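Amide synthase (Vibrio cholerae, PDB 1L5A) acts as a stand-alone condensation enzyme of nonribosomal peptide synthesis, probably forming an amide bond during assembly of the siderophore vibriobactin. Local coordinates at residues Leu42-Glu48 with Arg140-His144; Pro104-Gln109 with Tyr121-Ile127; Thr289-Leu295 with Leu418-Ala423. All coordinates share one frame; numbering follows the deposited sequence.

Contact 1. Residues Leu42-Glu48 with Arg140-His144; sequences LHLTVSE and RLSQH
Leu44 CB sits over the middle of one face of the His144 ring, 3.8 Å from the ring centroid in a CH-pi contact, and Arg140 NH1 lies above the opposite face, toward the rim. Thr45 OG1 and the carboxylate of Glu48 come to the ring edge near its plane. The Arg140 guanidinium receives the same carboxylate at its edge, while His144 CD2 lies over one of its faces. Glu48 is thus the shared anion. Arg140 grips it side-on with two nitrogens, NE to Glu48 OE1 at 2.8 Å and NH2 to Glu48 OE2 at 2.7 Å, a salt bridge in which the two flat groups are turned 51° apart. Glu48 OE2 offers its syn lone pair to Arg140 NH2 and also accepts from His144 NE2 at 2.5 Å; this donor stays in its own ring plane but reaches the oxygen from above the carboxylate plane. A bend at chi2 (50°) swings the arginine chain across toward Glu48, and Gln143 OE1 holds Arg140 NH1 from the far end, 3.0 Å away. The arginine, with the His144 N-H beside it, would probably favour the ionised carboxylate. Beside this polar cluster, Thr45 CG2 slides past Arg140 CB at 3.7 Å, while its OG1 bonds back to Ala41 O. Leu141 CD1 packs on Leu42 CB at 3.8 Å. Segments 42-47 and 140-144 of helices 35-47 and 131-150 run at 131° to each other, nearer antiparallel than parallel. Phe158 N and Thr155 O, beyond the end of helix 131-150, add bonds to Glu48 OE1 and Arg140 NH2. Leu42 also touches Phe137 of helix 131-150, Ile71 in a loop and Val110 on strand 107-114.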
loop_
_atom_site.group_PDB
_atom_site.type_symbol
_atom_site.label_atom_id
_atom_site.label_comp_id
_atom_site.label_asym_id
_atom_site.label_seq_id
_atom_site.Cartn_x
_atom_site.Cartn_y
_atom_site.Cartn_z
ATOM N N LEU A 42 7.419 -26.204 -24.511
ATOM C CA LEU A 42 7.971 -24.949 -25.010
ATOM C C LEU A 42 6.895 -24.132 -25.712
ATOM O O LEU A 42 6.817 -22.925 -25.524
ATOM C CB LEU A 42 9.165 -25.201 -25.945
ATOM C CG LEU A 42 9.795 -24.002 -26.677
ATOM C CD1 LEU A 42 10.404 -23.030 -25.701
ATOM C CD2 LEU A 42 10.857 -24.492 -27.610
ATOM N N HIS A 43 6.057 -24.792 -26.512
ATOM C CA HIS A 43 4.954 -24.132 -27.223
ATOM C C HIS A 43 3.974 -23.507 -26.221
ATOM O O HIS A 43 3.419 -22.428 -26.456
ATOM C CB HIS A 43 4.199 -25.145 -28.076
ATOM C CG HIS A 43 2.886 -24.640 -28.584
ATOM N ND1 HIS A 43 2.757 -23.972 -29.783
ATOM C CD2 HIS A 43 1.647 -24.675 -28.039
ATOM C CE1 HIS A 43 1.496 -23.618 -29.955
ATOM N NE2 HIS A 43 0.801 -24.031 -28.909
ATOM N N LEU A 44 3.728 -24.205 -25.118
ATOM C CA LEU A 44 2.835 -23.677 -24.099
ATOM C C LEU A 44 3.475 -22.464 -23.413
ATOM O O LEU A 44 2.852 -21.401 -23.298
ATOM C CB LEU A 44 2.512 -24.756 -23.051
ATOM C CG LEU A 44 1.547 -25.875 -23.484
ATOM C CD1 LEU A 44 1.342 -26.836 -22.327
ATOM C CD2 LEU A 44 0.200 -25.278 -23.911
ATOM N N THR A 45 4.720 -22.608 -22.970
ATOM C CA THR A 45 5.372 -21.504 -22.294
ATOM C C THR A 45 5.346 -20.206 -23.095
ATOM O O THR A 45 4.966 -19.152 -22.568
ATOM C CB THR A 45 6.816 -21.822 -21.982
ATOM O OG1 THR A 45 6.866 -22.972 -21.140
ATOM C CG2 THR A 45 7.453 -20.648 -21.269
ATOM N N VAL A 46 5.755 -20.296 -24.359
ATOM C CA VAL A 46 5.806 -19.152 -25.256
ATOM C C VAL A 46 4.436 -18.496 -25.488
ATOM O O VAL A 46 4.342 -17.281 -25.671
ATOM C CB VAL A 46 6.473 -19.575 -26.607
ATOM C CG1 VAL A 46 6.165 -18.600 -27.674
ATOM C CG2 VAL A 46 7.988 -19.641 -26.441
ATOM N N SER A 47 3.369 -19.279 -25.470
ATOM C CA SER A 47 2.029 -18.716 -25.668
ATOM C C SER A 47 1.644 -17.784 -24.559
ATOM O O SER A 47 0.933 -16.812 -24.776
ATOM C CB SER A 47 0.978 -19.805 -25.739
ATOM O OG SER A 47 1.167 -20.530 -26.938
ATOM N N GLU A 48 2.122 -18.085 -23.363
ATOM C CA GLU A 48 1.816 -17.278 -22.196
ATOM C C GLU A 48 2.539 -15.932 -22.131
ATOM O O GLU A 48 2.166 -15.081 -21.320
ATOM C CB GLU A 48 2.119 -18.077 -20.929
ATOM C CG GLU A 48 1.294 -19.361 -20.762
ATOM C CD GLU A 48 1.630 -20.090 -19.478
ATOM O OE1 GLU A 48 2.231 -19.460 -18.579
ATOM O OE2 GLU A 48 1.287 -21.283 -19.356
ATOM N N ARG A 140 9.139 -21.632 -16.257
ATOM C CA ARG A 140 7.838 -21.966 -16.802
ATOM C C ARG A 140 8.002 -23.180 -17.747
ATOM O O ARG A 140 7.217 -24.129 -17.707
ATOM C CB ARG A 140 7.275 -20.761 -17.552
ATOM C CG ARG A 140 5.811 -20.893 -17.933
ATOM C CD ARG A 140 4.974 -21.312 -16.746
ATOM N NE ARG A 140 3.566 -21.425 -17.103
ATOM C CZ ARG A 140 2.656 -22.105 -16.409
ATOM N NH1 ARG A 140 2.993 -22.747 -15.306
ATOM N NH2 ARG A 140 1.408 -22.159 -16.838
ATOM N N LEU A 141 9.036 -23.167 -18.578
ATOM C CA LEU A 141 9.244 -24.284 -19.488
ATOM C C LEU A 141 9.342 -25.546 -18.649
ATOM O O LEU A 141 8.748 -26.578 -18.968
ATOM C CB LEU A 141 10.518 -24.085 -20.292
ATOM C CG LEU A 141 10.981 -25.306 -21.067
ATOM C CD1 LEU A 141 10.000 -25.606 -22.210
ATOM C CD2 LEU A 141 12.394 -25.031 -21.607
ATOM N N SER A 142 10.106 -25.448 -17.573
ATOM C CA SER A 142 10.273 -26.551 -16.653
ATOM C C SER A 142 8.898 -27.005 -16.130
ATOM O O SER A 142 8.550 -28.183 -16.196
ATOM C CB SER A 142 11.123 -26.089 -15.473
ATOM O OG SER A 142 11.353 -27.146 -14.570
ATOM N N GLN A 143 8.121 -26.057 -15.610
ATOM C CA GLN A 143 6.816 -26.364 -15.062
ATOM C C GLN A 143 5.904 -27.092 -16.032
ATOM O O GLN A 143 5.320 -28.127 -15.691
ATOM C CB GLN A 143 6.133 -25.092 -14.569
ATOM C CG GLN A 143 6.929 -24.381 -13.521
ATOM C CD GLN A 143 6.274 -23.095 -13.034
ATOM O OE1 GLN A 143 5.582 -22.399 -13.786
ATOM N NE2 GLN A 143 6.512 -22.765 -11.769
ATOM N N HIS A 144 5.772 -26.571 -17.239
ATOM C CA HIS A 144 4.910 -27.238 -18.190
ATOM C C HIS A 144 5.403 -28.641 -18.509
ATOM O O HIS A 144 4.591 -29.565 -18.618
ATOM C CB HIS A 144 4.773 -26.423 -19.467
ATOM C CG HIS A 144 3.763 -25.321 -19.379
ATOM N ND1 HIS A 144 2.460 -25.540 -18.980
ATOM C CD2 HIS A 144 3.842 -24.008 -19.703
ATOM C CE1 HIS A 144 1.779 -24.410 -19.069
ATOM N NE2 HIS A 144 2.593 -23.466 -19.506
#

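Contact 2. Residues Pro104-Gln109 with Tyr121-Ile127; sequences PITSHQ and YTRAHHI
Four backbone bonds hold Pro104-Gln109 against Tyr121-Ile127. Ser107 and Arg123 form a hydrogen-bonded pair, Ser107 N to Arg123 O at 2.9 Å with Arg123 N returning to Ser107 O. Gln109 and Tyr121 form the next one, straighter, with Tyr121 N reaching Gln109 O at 2.9 Å. Between them lies the non-hydrogen-bonded pair His108-Thr122. On the face carrying Ser107, Gln109, Tyr121 and Arg123, the Gln109 amide runs alongside the tyrosine ring, both pointing the same way, with Gln109 CD 3.5 Å from Tyr121 CD2 and the planes 51° apart. Arg123 bends at chi2 and chi3 to turn its guanidinium back over the other strand: Ser107 CB lies over one of its faces, 3.6 Å from Arg123 NH1, and Ile105 O comes to its edge, taking a weak bond from Arg123 NH2 at 3.3 Å. This is an antiparallel beta hairpin in the middle of a five-stranded sheet. Strand 117-125 ends at His125, which with His126 begins the HHxxxDG signature of condensation domains. There Ile105 CG2 packs on His125 CB, and Ile127 N donates to His125 ND1 at 2.9 Å in the plane of the ring, which fixes its rotation. On the face of His108 and Thr122, the His108 ring reaches back with NE2 to Thr106 OG1, a hydrogen bond of 2.7 Å, while a water bonds Thr122 OG1 and Tyr121 O. In the second shell, Asp93 on helix 82-94 takes a salt bridge from Arg123 NH1 and a hydrogen bond from Tyr121 OH, while Tyr111 OH bonds Gln109 OE1. Strand 22-30 pairs with the outer side of Thr122 and Ala124, and Phe8 of helix 6-14 packs against His125 and Ile127.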
loop_
_atom_site.group_PDB
_atom_site.type_symbol
_atom_site.label_atom_id
_atom_site.label_comp_id
_atom_site.label_asym_id
_atom_site.label_seq_id
_atom_site.Cartn_x
_atom_site.Cartn_y
_atom_site.Cartn_z
ATOM N N PRO A 104 9.835 -10.378 -36.142
ATOM C CA PRO A 104 9.668 -11.126 -34.897
ATOM C C PRO A 104 10.835 -10.799 -33.988
ATOM O O PRO A 104 11.982 -10.819 -34.426
ATOM C CB PRO A 104 9.713 -12.594 -35.347
ATOM C CG PRO A 104 9.465 -12.540 -36.854
ATOM C CD PRO A 104 10.140 -11.274 -37.270
ATOM N N ILE A 105 10.549 -10.534 -32.719
ATOM C CA ILE A 105 11.597 -10.201 -31.770
ATOM C C ILE A 105 12.250 -11.422 -31.153
ATOM O O ILE A 105 13.335 -11.324 -30.593
ATOM C CB ILE A 105 11.059 -9.305 -30.633
ATOM C CG1 ILE A 105 10.284 -8.125 -31.216
ATOM C CG2 ILE A 105 12.201 -8.754 -29.817
ATOM C CD1 ILE A 105 11.094 -7.201 -32.069
ATOM N N THR A 106 11.611 -12.578 -31.221
ATOM C CA THR A 106 12.258 -13.744 -30.625
ATOM C C THR A 106 12.414 -14.900 -31.600
ATOM O O THR A 106 11.862 -14.885 -32.687
ATOM C CB THR A 106 11.503 -14.258 -29.375
ATOM O OG1 THR A 106 10.352 -15.013 -29.780
ATOM C CG2 THR A 106 11.074 -13.088 -28.500
ATOM N N SER A 107 13.179 -15.902 -31.192
ATOM C CA SER A 107 13.413 -17.087 -32.000
ATOM C C SER A 107 13.472 -18.281 -31.051
ATOM O O SER A 107 13.995 -18.172 -29.935
ATOM C CB SER A 107 14.735 -16.943 -32.772
ATOM O OG SER A 107 14.926 -17.999 -33.700
ATOM N N HIS A 108 12.939 -19.418 -31.489
ATOM C CA HIS A 108 12.933 -20.623 -30.667
ATOM C C HIS A 108 13.301 -21.828 -31.512
ATOM O O HIS A 108 12.605 -22.182 -32.466
ATOM C CB HIS A 108 11.546 -20.802 -30.032
ATOM C CG HIS A 108 11.064 -19.568 -29.344
ATOM N ND1 HIS A 108 11.432 -19.246 -28.054
ATOM C CD2 HIS A 108 10.378 -18.499 -29.819
ATOM C CE1 HIS A 108 11.001 -18.029 -27.770
ATOM N NE2 HIS A 108 10.360 -17.553 -28.824
ATOM N N GLN A 109 14.403 -22.469 -31.163
ATOM C CA GLN A 109 14.834 -23.614 -31.931
ATOM C C GLN A 109 15.066 -24.796 -30.992
ATOM O O GLN A 109 15.577 -24.616 -29.895
ATOM C CB GLN A 109 16.128 -23.261 -32.665
ATOM C CG GLN A 109 16.062 -22.038 -33.597
ATOM C CD GLN A 109 17.475 -21.520 -34.005
ATOM O OE1 GLN A 109 18.481 -22.259 -33.950
ATOM N NE2 GLN A 109 17.543 -20.250 -34.423
ATOM N N TYR A 121 17.379 -23.563 -27.909
ATOM C CA TYR A 121 17.935 -22.249 -28.129
ATOM C C TYR A 121 16.812 -21.219 -28.084
ATOM O O TYR A 121 15.838 -21.298 -28.839
ATOM C CB TYR A 121 18.645 -22.195 -29.494
ATOM C CG TYR A 121 19.076 -20.814 -29.924
ATOM C CD1 TYR A 121 20.145 -20.151 -29.297
ATOM C CD2 TYR A 121 18.417 -20.160 -30.956
ATOM C CE1 TYR A 121 20.544 -18.858 -29.704
ATOM C CE2 TYR A 121 18.802 -18.875 -31.372
ATOM C CZ TYR A 121 19.863 -18.234 -30.745
ATOM O OH TYR A 121 20.225 -16.977 -31.181
ATOM N N THR A 122 16.969 -20.247 -27.194
ATOM C CA THR A 122 15.995 -19.181 -27.028
ATOM C C THR A 122 16.675 -17.836 -27.241
ATOM O O THR A 122 17.710 -17.574 -26.653
ATOM C CB THR A 122 15.437 -19.211 -25.615
ATOM O OG1 THR A 122 14.870 -20.500 -25.375
ATOM C CG2 THR A 122 14.374 -18.129 -25.426
ATOM N N ARG A 123 16.099 -16.987 -28.077
ATOM C CA ARG A 123 16.671 -15.674 -28.306
ATOM C C ARG A 123 15.623 -14.595 -28.354
ATOM O O ARG A 123 14.561 -14.760 -28.954
ATOM C CB ARG A 123 17.420 -15.599 -29.622
ATOM C CG ARG A 123 17.632 -14.149 -30.073
ATOM C CD ARG A 123 17.499 -14.012 -31.562
ATOM N NE ARG A 123 16.309 -13.260 -31.927
ATOM C CZ ARG A 123 15.774 -13.247 -33.141
ATOM N NH1 ARG A 123 16.325 -13.952 -34.125
ATOM N NH2 ARG A 123 14.679 -12.537 -33.370
ATOM N N ALA A 124 15.961 -13.461 -27.761
ATOM C CA ALA A 124 15.067 -12.322 -27.744
ATOM C C ALA A 124 15.898 -11.055 -27.762
ATOM O O ALA A 124 17.102 -11.085 -27.602
ATOM C CB ALA A 124 14.206 -12.368 -26.479
ATOM N N HIS A 125 15.251 -9.930 -27.983
ATOM C CA HIS A 125 15.948 -8.660 -27.938
ATOM C C HIS A 125 15.725 -8.098 -26.528
ATOM O O HIS A 125 14.654 -8.263 -25.937
ATOM C CB HIS A 125 15.376 -7.715 -28.981
ATOM C CG HIS A 125 16.145 -6.448 -29.116
ATOM N ND1 HIS A 125 16.066 -5.432 -28.190
ATOM C CD2 HIS A 125 17.028 -6.038 -30.056
ATOM C CE1 HIS A 125 16.868 -4.448 -28.557
ATOM N NE2 HIS A 125 17.464 -4.791 -29.685
ATOM N N HIS A 126 16.733 -7.442 -25.981
ATOM C CA HIS A 126 16.611 -6.875 -24.649
ATOM C C HIS A 126 15.392 -5.960 -24.461
ATOM O O HIS A 126 14.993 -5.674 -23.335
ATOM C CB HIS A 126 17.873 -6.095 -24.329
ATOM C CG HIS A 126 18.567 -6.560 -23.097
ATOM N ND1 HIS A 126 18.153 -6.196 -21.833
ATOM C CD2 HIS A 126 19.627 -7.384 -22.931
ATOM C CE1 HIS A 126 18.931 -6.779 -20.939
ATOM N NE2 HIS A 126 19.832 -7.506 -21.580
ATOM N N ILE A 127 14.808 -5.502 -25.564
ATOM C CA ILE A 127 13.675 -4.597 -25.505
ATOM C C ILE A 127 12.358 -5.266 -25.081
ATOM O O ILE A 127 11.377 -4.571 -24.800
ATOM C CB ILE A 127 13.501 -3.859 -26.864
ATOM C CG1 ILE A 127 12.669 -2.599 -26.677
ATOM C CG2 ILE A 127 12.793 -4.749 -27.879
ATOM C CD1 ILE A 127 12.730 -1.716 -27.873
HETATM O O HOH W 1 12.922 -21.062 -27.374
#

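Contact 3. Residues Thr289-Leu295 with Leu418-Ala423; sequences TSLGNYL and LLAEPA
Thr289 O receives Ala423 N at 2.8 Å in a nearly straight bond (172°), and Ala423 CB tucks in beside the same carbonyl. At Ser290 the two backbones draw close enough to form a single bridge with Pro422. Ser290 CB lies 3.5 Å from Leu419 O, while OG, at chi1 46° between the backbone N and the carbonyl carbon, accepts from Asn293 N at 3.2 Å. Ser290 is therefore the N-cap of helix 291-307. Leu291 N, in the first turn, donates to Glu421 O at 3.0 Å in the carbonyl plane, and Gly292 N donates to Leu419 O, also at 3.0 Å, on a lone pair of that oxygen. Ser290 thus caps the helix, and the carbonyls of Glu421 and Leu419, at and just after the end of helix 415-420, take two further N-H groups of its first turn, those of Leu291 and Gly292. The side chain of Leu291, with CG anti to the backbone N (chi1 166°), crosses Leu418 obliquely, CD2 4.0 Å from Leu418 CG, and meets Leu419 at about a right angle. Gly292, with no side chain, allows Leu419 O its close approach, and Leu419 CD2 lies 3.5 Å from Gly292 CA. Tyr294 CB brushes Ala423 CB, while Tyr294 OH bonds Leu284 O in the chain before the helix. Leu295 CD1 then meets Leu419 CD2 at 4.0 Å, the two chains crossing at about a right angle. Behind these leucines stand helix 217-229, with Leu226 against both Leu295 and Leu419, and helix 234-249, with Leu244 against Leu291; helix 387-409 packs on Leu418 through Leu404 and Phe408.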
loop_
_atom_site.group_PDB
_atom_site.type_symbol
_atom_site.label_atom_id
_atom_site.label_comp_id
_atom_site.label_asym_id
_atom_site.label_seq_id
_atom_site.Cartn_x
_atom_site.Cartn_y
_atom_site.Cartn_z
ATOM N N THR A 289 33.784 3.045 11.621
ATOM C CA THR A 289 32.642 2.156 11.628
ATOM C C THR A 289 33.118 0.739 11.666
ATOM O O THR A 289 34.207 0.428 11.193
ATOM C CB THR A 289 31.787 2.287 10.353
ATOM O OG1 THR A 289 31.441 3.660 10.137
ATOM C CG2 THR A 289 30.509 1.463 10.489
ATOM N N SER A 290 32.279 -0.126 12.208
ATOM C CA SER A 290 32.605 -1.533 12.282
ATOM C C SER A 290 32.079 -2.207 11.023
ATOM O O SER A 290 31.176 -1.689 10.357
ATOM C CB SER A 290 31.947 -2.154 13.513
ATOM O OG SER A 290 30.592 -1.744 13.619
ATOM N N LEU A 291 32.661 -3.355 10.694
ATOM C CA LEU A 291 32.237 -4.125 9.533
ATOM C C LEU A 291 30.748 -4.402 9.733
ATOM O O LEU A 291 29.934 -4.251 8.809
ATOM C CB LEU A 291 33.015 -5.444 9.475
ATOM C CG LEU A 291 32.533 -6.561 8.548
ATOM C CD1 LEU A 291 32.835 -6.209 7.103
ATOM C CD2 LEU A 291 33.229 -7.862 8.929
ATOM N N GLY A 292 30.409 -4.791 10.959
ATOM C CA GLY A 292 29.030 -5.088 11.290
ATOM C C GLY A 292 28.128 -3.917 10.982
ATOM O O GLY A 292 27.076 -4.082 10.371
ATOM N N ASN A 293 28.528 -2.723 11.399
ATOM C CA ASN A 293 27.708 -1.561 11.124
ATOM C C ASN A 293 27.747 -1.218 9.625
ATOM O O ASN A 293 26.808 -0.624 9.086
ATOM C CB ASN A 293 28.177 -0.372 11.964
ATOM N N TYR A 294 28.827 -1.600 8.949
ATOM C CA TYR A 294 28.942 -1.310 7.527
ATOM C C TYR A 294 27.897 -2.107 6.744
ATOM O O TYR A 294 27.119 -1.550 5.969
ATOM C CB TYR A 294 30.341 -1.653 7.013
ATOM C CG TYR A 294 30.633 -1.006 5.680
ATOM C CD1 TYR A 294 30.990 0.336 5.608
ATOM C CD2 TYR A 294 30.488 -1.721 4.479
ATOM C CE1 TYR A 294 31.197 0.963 4.371
ATOM C CE2 TYR A 294 30.687 -1.105 3.237
ATOM C CZ TYR A 294 31.041 0.237 3.192
ATOM O OH TYR A 294 31.220 0.870 1.983
ATOM N N LEU A 295 27.882 -3.417 6.950
ATOM C CA LEU A 295 26.917 -4.264 6.270
ATOM C C LEU A 295 25.468 -3.814 6.559
ATOM O O LEU A 295 24.691 -3.555 5.624
ATOM C CB LEU A 295 27.131 -5.725 6.684
ATOM C CG LEU A 295 28.517 -6.295 6.341
ATOM C CD1 LEU A 295 28.575 -7.807 6.650
ATOM C CD2 LEU A 295 28.805 -6.049 4.854
ATOM N N LEU A 418 34.209 -10.905 14.361
ATOM C CA LEU A 418 34.603 -10.379 13.054
ATOM C C LEU A 418 33.796 -9.128 12.697
ATOM O O LEU A 418 34.337 -8.163 12.154
ATOM C CB LEU A 418 34.417 -11.441 11.969
ATOM C CG LEU A 418 34.937 -11.031 10.589
ATOM C CD1 LEU A 418 36.432 -10.755 10.674
ATOM C CD2 LEU A 418 34.646 -12.128 9.575
ATOM N N LEU A 419 32.500 -9.146 12.999
ATOM C CA LEU A 419 31.648 -7.996 12.723
ATOM C C LEU A 419 32.058 -6.874 13.658
ATOM O O LEU A 419 31.763 -5.696 13.423
ATOM C CB LEU A 419 30.182 -8.356 12.947
ATOM C CG LEU A 419 29.594 -9.224 11.834
ATOM C CD1 LEU A 419 28.204 -9.688 12.224
ATOM C CD2 LEU A 419 29.566 -8.422 10.528
ATOM N N ALA A 420 32.758 -7.262 14.717
ATOM C CA ALA A 420 33.237 -6.329 15.722
ATOM C C ALA A 420 34.394 -5.470 15.216
ATOM O O ALA A 420 34.450 -4.278 15.503
ATOM C CB ALA A 420 33.658 -7.095 16.966
ATOM N N GLU A 421 35.311 -6.072 14.462
ATOM C CA GLU A 421 36.456 -5.324 13.941
ATOM C C GLU A 421 35.993 -4.164 13.070
ATOM O O GLU A 421 34.862 -4.159 12.586
ATOM C CB GLU A 421 37.384 -6.232 13.116
ATOM C CG GLU A 421 37.866 -7.490 13.841
ATOM C CD GLU A 421 39.127 -8.097 13.223
ATOM O OE1 GLU A 421 39.203 -8.198 11.977
ATOM O OE2 GLU A 421 40.042 -8.483 13.988
ATOM N N PRO A 422 36.860 -3.156 12.871
ATOM C CA PRO A 422 36.535 -1.983 12.045
ATOM C C PRO A 422 36.313 -2.376 10.574
ATOM O O PRO A 422 36.874 -3.368 10.098
ATOM C CB PRO A 422 37.761 -1.089 12.221
ATOM C CG PRO A 422 38.261 -1.465 13.594
ATOM C CD PRO A 422 38.146 -2.963 13.563
ATOM N N ALA A 423 35.498 -1.606 9.859
ATOM C CA ALA A 423 35.214 -1.905 8.455
ATOM C C ALA A 423 36.501 -1.961 7.627
ATOM O O ALA A 423 36.717 -2.888 6.845
ATOM C CB ALA A 423 34.272 -0.857 7.886
#

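Overall arrangement
From the N terminus, helix 35-47 enters first and is met again by helix 131-150, so contact 1 closes a loop of about ninety residues. Contact 2 is nested inside that loop: it pairs the ends of hairpin strands 107-114 and 117-125 farthest from the turn, closing a loop of eleven residues, and the second strand leads into helix 131-150. The two contacts touch where Val46 packs on His108, joining helix to sheet. Contact 3 follows in series, across the chain's centre and about 46 Å from contact 1 between centres; there the last helix and the residues after it return to the start of helix 291-307, closing a loop of about 120 residues.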